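Local coordinates for ABC transporter, substrate binding protein (Aeropyrum pernix, PDB 3EAF) that probably serves as the solute-binding component of an ABC transporter, catching a substrate between two lobes for delivery to the membrane, and carries a bound magnesium ion, at residues Asn296-Ile301 with Gly332-Asp337; Thr328-Leu331 with Asp337-Asp340. All blocks are in the same frame, centred on the assembly; numbering follows the deposited sequence.

Interaction 1. Residues Asn296-Ile301 with Gly332-Asp337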
loop_
_atom_site.group_PDB
_atom_site.type_symbol
_atom_site.label_atom_id
_atom_site.label_comp_id
_atom_site.label_asym_id
_atom_site.label_seq_id
_atom_site.Cartn_x
_atom_site.Cartn_y
_atom_site.Cartn_z
ATOM N N ASN A 296 5.229 -6.296 5.023
ATOM C CA ASN A 296 4.425 -7.423 4.547
ATOM C C ASN A 296 5.037 -8.763 4.951
ATOM O O ASN A 296 4.344 -9.640 5.464
ATOM C CB ASN A 296 4.160 -7.347 3.035
ATOM C CG ASN A 296 3.039 -6.358 2.689
ATOM O OD1 ASN A 296 2.602 -5.585 3.541
ATOM N ND2 ASN A 296 2.573 -6.385 1.440
ATOM N N VAL A 297 6.341 -8.901 4.753
ATOM C CA VAL A 297 7.055 -10.104 5.182
ATOM C C VAL A 297 6.997 -10.238 6.712
ATOM O O VAL A 297 6.748 -11.333 7.234
ATOM C CB VAL A 297 8.514 -10.095 4.675
ATOM C CG1 VAL A 297 9.304 -11.254 5.254
ATOM C CG2 VAL A 297 8.536 -10.121 3.135
ATOM N N TRP A 298 7.195 -9.120 7.414
ATOM C CA TRP A 298 7.213 -9.122 8.880
ATOM C C TRP A 298 5.883 -9.590 9.457
ATOM O O TRP A 298 5.861 -10.307 10.460
ATOM C CB TRP A 298 7.541 -7.732 9.429
ATOM C CG TRP A 298 8.124 -7.717 10.828
ATOM C CD1 TRP A 298 8.195 -8.761 11.720
ATOM C CD2 TRP A 298 8.701 -6.588 11.493
ATOM N NE1 TRP A 298 8.801 -8.348 12.888
ATOM C CE2 TRP A 298 9.113 -7.018 12.777
ATOM C CE3 TRP A 298 8.911 -5.247 11.128
ATOM C CZ2 TRP A 298 9.717 -6.154 13.700
ATOM C CZ3 TRP A 298 9.527 -4.391 12.049
ATOM C CH2 TRP A 298 9.927 -4.855 13.312
ATOM N N LEU A 299 4.777 -9.171 8.840
ATOM C CA LEU A 299 3.461 -9.625 9.270
ATOM C C LEU A 299 3.366 -11.150 9.190
ATOM O O LEU A 299 2.818 -11.785 10.086
ATOM C CB LEU A 299 2.339 -8.962 8.447
ATOM C CG LEU A 299 0.897 -9.320 8.846
ATOM C CD1 LEU A 299 0.532 -8.721 10.216
ATOM C CD2 LEU A 299 -0.098 -8.877 7.777
ATOM N N LEU A 300 3.895 -11.728 8.113
ATOM C CA LEU A 300 3.973 -13.181 7.969
ATOM C C LEU A 300 4.811 -13.827 9.088
ATOM O O LEU A 300 4.404 -14.838 9.673
ATOM C CB LEU A 300 4.537 -13.554 6.591
ATOM C CG LEU A 300 4.830 -15.027 6.312
ATOM C CD1 LEU A 300 3.541 -15.847 6.299
ATOM C CD2 LEU A 300 5.595 -15.185 5.007
ATOM N N ILE A 301 5.973 -13.244 9.372
ATOM C CA ILE A 301 6.857 -13.719 10.445
ATOM C C ILE A 301 6.119 -13.777 11.780
ATOM O O ILE A 301 6.209 -14.772 12.507
ATOM C CB ILE A 301 8.118 -12.809 10.604
ATOM C CG1 ILE A 301 8.951 -12.769 9.312
ATOM C CG2 ILE A 301 8.961 -13.221 11.816
ATOM C CD1 ILE A 301 9.255 -14.115 8.696
ATOM N N GLY A 332 7.038 -3.072 15.085
ATOM C CA GLY A 332 8.045 -2.125 15.571
ATOM C C GLY A 332 7.607 -0.672 15.524
ATOM O O GLY A 332 8.440 0.226 15.404
ATOM N N GLY A 333 6.298 -0.447 15.618
ATOM C CA GLY A 333 5.730 0.899 15.641
ATOM C C GLY A 333 5.817 1.645 14.321
ATOM O O GLY A 333 5.790 2.873 14.300
ATOM N N ILE A 334 5.921 0.902 13.218
ATOM C CA ILE A 334 5.988 1.505 11.885
ATOM C C ILE A 334 4.621 1.983 11.409
ATOM O O ILE A 334 4.512 3.046 10.783
ATOM C CB ILE A 334 6.559 0.517 10.833
ATOM C CG1 ILE A 334 8.064 0.292 11.055
ATOM C CG2 ILE A 334 6.273 1.011 9.406
ATOM C CD1 ILE A 334 8.655 -0.833 10.171
ATOM N N THR A 335 3.587 1.190 11.696
ATOM C CA THR A 335 2.224 1.493 11.244
ATOM C C THR A 335 1.571 2.559 12.137
ATOM O O THR A 335 1.949 2.716 13.308
ATOM C CB THR A 335 1.337 0.216 11.134
ATOM O OG1 THR A 335 1.256 -0.450 12.403
ATOM C CG2 THR A 335 1.914 -0.757 10.102
ATOM N N ALA A 336 0.604 3.291 11.573
ATOM C CA ALA A 336 -0.067 4.397 12.272
ATOM C C ALA A 336 -0.926 3.933 13.444
ATOM O O ALA A 336 -1.226 4.712 14.342
ATOM C CB ALA A 336 -0.905 5.235 11.286
ATOM N N ASP A 337 -1.313 2.661 13.427
ATOM C CA ASP A 337 -2.043 2.037 14.530
ATOM C C ASP A 337 -1.670 0.550 14.510
ATOM O O ASP A 337 -1.162 0.045 13.497
ATOM C CB ASP A 337 -3.552 2.240 14.336
ATOM C CG ASP A 337 -4.375 2.038 15.624
ATOM O OD1 ASP A 337 -3.827 1.626 16.673
ATOM O OD2 ASP A 337 -5.596 2.294 15.572
#

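Interaction 2. Residues Thr328-Leu331 with Asp337-Asp340. With MG (magnesium ion), chain C.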
loop_
_atom_site.group_PDB
_atom_site.type_symbol
_atom_site.label_atom_id
_atom_site.label_comp_id
_atom_site.label_asym_id
_atom_site.label_seq_id
_atom_site.Cartn_x
_atom_site.Cartn_y
_atom_site.Cartn_z
ATOM N N THR A 328 -3.353 -9.392 17.920
ATOM C CA THR A 328 -3.022 -8.008 17.607
ATOM C C THR A 328 -1.523 -7.900 17.339
ATOM O O THR A 328 -0.719 -8.425 18.109
ATOM C CB THR A 328 -3.443 -7.076 18.759
ATOM O OG1 THR A 328 -4.870 -7.045 18.827
ATOM C CG2 THR A 328 -2.919 -5.651 18.558
ATOM N N PHE A 329 -1.149 -7.237 16.245
ATOM C CA PHE A 329 0.258 -7.162 15.839
ATOM C C PHE A 329 0.812 -5.747 15.868
ATOM O O PHE A 329 0.126 -4.783 15.503
ATOM C CB PHE A 329 0.453 -7.744 14.430
ATOM C CG PHE A 329 0.048 -9.185 14.301
ATOM C CD1 PHE A 329 0.913 -10.204 14.689
ATOM C CD2 PHE A 329 -1.194 -9.527 13.785
ATOM C CE1 PHE A 329 0.542 -11.537 14.569
ATOM C CE2 PHE A 329 -1.573 -10.853 13.670
ATOM C CZ PHE A 329 -0.706 -11.860 14.051
ATOM N N ASP A 330 2.064 -5.631 16.295
ATOM C CA ASP A 330 2.797 -4.378 16.175
ATOM C C ASP A 330 4.100 -4.649 15.432
ATOM O O ASP A 330 4.881 -5.527 15.815
ATOM C CB ASP A 330 3.065 -3.740 17.547
ATOM C CG ASP A 330 3.928 -2.476 17.454
ATOM O OD1 ASP A 330 3.705 -1.649 16.550
ATOM O OD2 ASP A 330 4.840 -2.311 18.291
ATOM N N LEU A 331 4.316 -3.897 14.362
ATOM C CA LEU A 331 5.493 -4.073 13.527
ATOM C C LEU A 331 6.513 -2.994 13.863
ATOM O O LEU A 331 6.804 -2.110 13.056
ATOM C CB LEU A 331 5.095 -4.058 12.043
ATOM C CG LEU A 331 4.678 -5.363 11.337
ATOM C CD1 LEU A 331 4.180 -6.492 12.261
ATOM C CD2 LEU A 331 3.646 -5.073 10.256
ATOM N N ASP A 337 -1.313 2.661 13.427
ATOM C CA ASP A 337 -2.043 2.037 14.530
ATOM C C ASP A 337 -1.670 0.550 14.510
ATOM O O ASP A 337 -1.162 0.045 13.497
ATOM C CB ASP A 337 -3.552 2.240 14.336
ATOM C CG ASP A 337 -4.375 2.038 15.624
ATOM O OD1 ASP A 337 -3.827 1.626 16.673
ATOM O OD2 ASP A 337 -5.596 2.294 15.572
ATOM N N THR A 338 -1.885 -0.145 15.624
ATOM C CA THR A 338 -1.640 -1.581 15.675
ATOM C C THR A 338 -2.650 -2.349 14.819
ATOM O O THR A 338 -3.726 -1.832 14.482
ATOM C CB THR A 338 -1.671 -2.130 17.113
ATOM O OG1 THR A 338 -2.887 -1.716 17.751
ATOM C CG2 THR A 338 -0.456 -1.634 17.915
ATOM N N ILE A 339 -2.296 -3.595 14.513
ATOM C CA ILE A 339 -2.996 -4.413 13.530
ATOM C C ILE A 339 -3.851 -5.480 14.200
ATOM O O ILE A 339 -3.362 -6.258 15.014
ATOM C CB ILE A 339 -1.979 -5.106 12.591
ATOM C CG1 ILE A 339 -1.266 -4.073 11.716
ATOM C CG2 ILE A 339 -2.667 -6.162 11.724
ATOM C CD1 ILE A 339 0.146 -4.483 11.332
ATOM N N ASP A 340 -5.126 -5.524 13.820
ATOM C CA ASP A 340 -6.070 -6.477 14.368
ATOM C C ASP A 340 -7.117 -6.807 13.300
ATOM O O ASP A 340 -7.757 -5.904 12.757
ATOM C CB ASP A 340 -6.723 -5.876 15.617
ATOM C CG ASP A 340 -7.453 -6.906 16.463
ATOM O OD1 ASP A 340 -7.460 -8.113 16.112
ATOM O OD2 ASP A 340 -8.030 -6.492 17.494
HETATM MG MG MG C . -8.262 -10.378 15.335
HETATM O O HOH W 1 -6.170 -10.292 14.369
HETATM O O HOH W 2 -8.212 -10.951 17.776
HETATM O O HOH W 3 -10.476 -9.273 16.023
#

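Interaction 1. Residues Asn296-Ile301 with Gly332-Asp337
Trp-298 reaches off the helix to meet Gly-332 and Ile-334 with the far end of its six-membered ring. CG stands anti to the backbone N (chi1 -157°), which swings the indole out toward the loop. Trp-298 CH2 comes to 3.8 Å from Gly-332 N, an approach oblique to the ring, and the glycine can sit this close because it carries no CB to push against CH2. Ile-334 CD1 comes to the ring edge, near its plane, 4.1 Å from Trp-298 CZ3. Both the tryptophan and the isoleucine are buried, with helix 267-278 supplying Thr-271 against the indole and Ile-272 against Ile-334, and Phe-35 meeting the ring from helix 18-38. This is a two-lobed periplasmic binding protein fold, and the contact joins helix 288-304 to the irregular chain that leads on to strand 352-357 of the seven-stranded sheet. Replacing Trp-298 by an alanine is likely to leave a gap between Phe-35 and Ile-334 and to deprive Gly-332 of the ring it packs on. The solvent side is at the glycines: Gly-332 is partly exposed and Gly-333 lies exposed. Beyond them the chain is buried again, steadied by a 2.7 Å hydrogen bond from Thr-335 OG1 to Asp-337 O.

Interaction 2. Residues Thr328-Leu331 with Asp337-Asp340
Phe-329 and Ile-339 form a single antiparallel hydrogen-bonded pair: Phe-329 N gives to Ile-339 O at 2.7 Å and Ile-339 N gives back to Phe-329 O at 2.9 Å, both nearly straight and both in the carbonyl plane. Ile-339 O also takes a CA-H...O contact from Thr-328 CA, at 3.1 Å. Phe-329 CB and Ile-339 CB lie 4.0 Å apart on the buried face, where the Phe-329 ring goes on to lie against Leu-299 and Lys-302 of helix 288-304. With CG1 anti to its carbonyl carbon (chi1 -67°), Ile-339 runs along the same face until Ile-339 CD1 touches Leu-331 CD2 at 3.7 Å. The other face is more exposed. There Thr-338 fits between Thr-328 and Asp-330: Thr-338 CB lies 4.0 Å from Thr-328 CG2, while Thr-338 CG2 meets Asp-330 CB. The carboxylate of Asp-330 is turned elsewhere, taking the N-H of Gly-333 on OD1. Next to the pair, Asp-340 extends its carboxylate past the Thr-328 hydroxyl and puts Asp-340 OD1 on the magnesium ion at 2.5 Å. Three waters and the backbone oxygens of Glu-325 and Tyr-341 complete six ligands, so the ion bridges the end of helix 317-326 and the returning chain. The whole is a loop closed at its base by a single antiparallel bridge, beside a magnesium site of one carboxylate, two backbone oxygens and three waters.

How the interactions relate
Coming from the N terminus, the chain passes along helix 288-304, through helices 309-315 and 317-326, and into the long irregular stretch before strand 352-357. Interaction 1 closes the larger loop, with 30 mostly helical residues between its segments; interaction 2 closes a small one of five. The two cross rather than nest: 328-331 lies inside the span of interaction 1, whereas 337-340 ends beyond it, and Asp-337 belongs to both. Their centres are about 7 Å apart, and they touch where Trp-298 CZ3 packs on Leu-331 O at 3.7 Å. Together they tie helix 288-304 to the irregular chain that carries two of the three magnesium-binding residues, Asp-340 and Tyr-341.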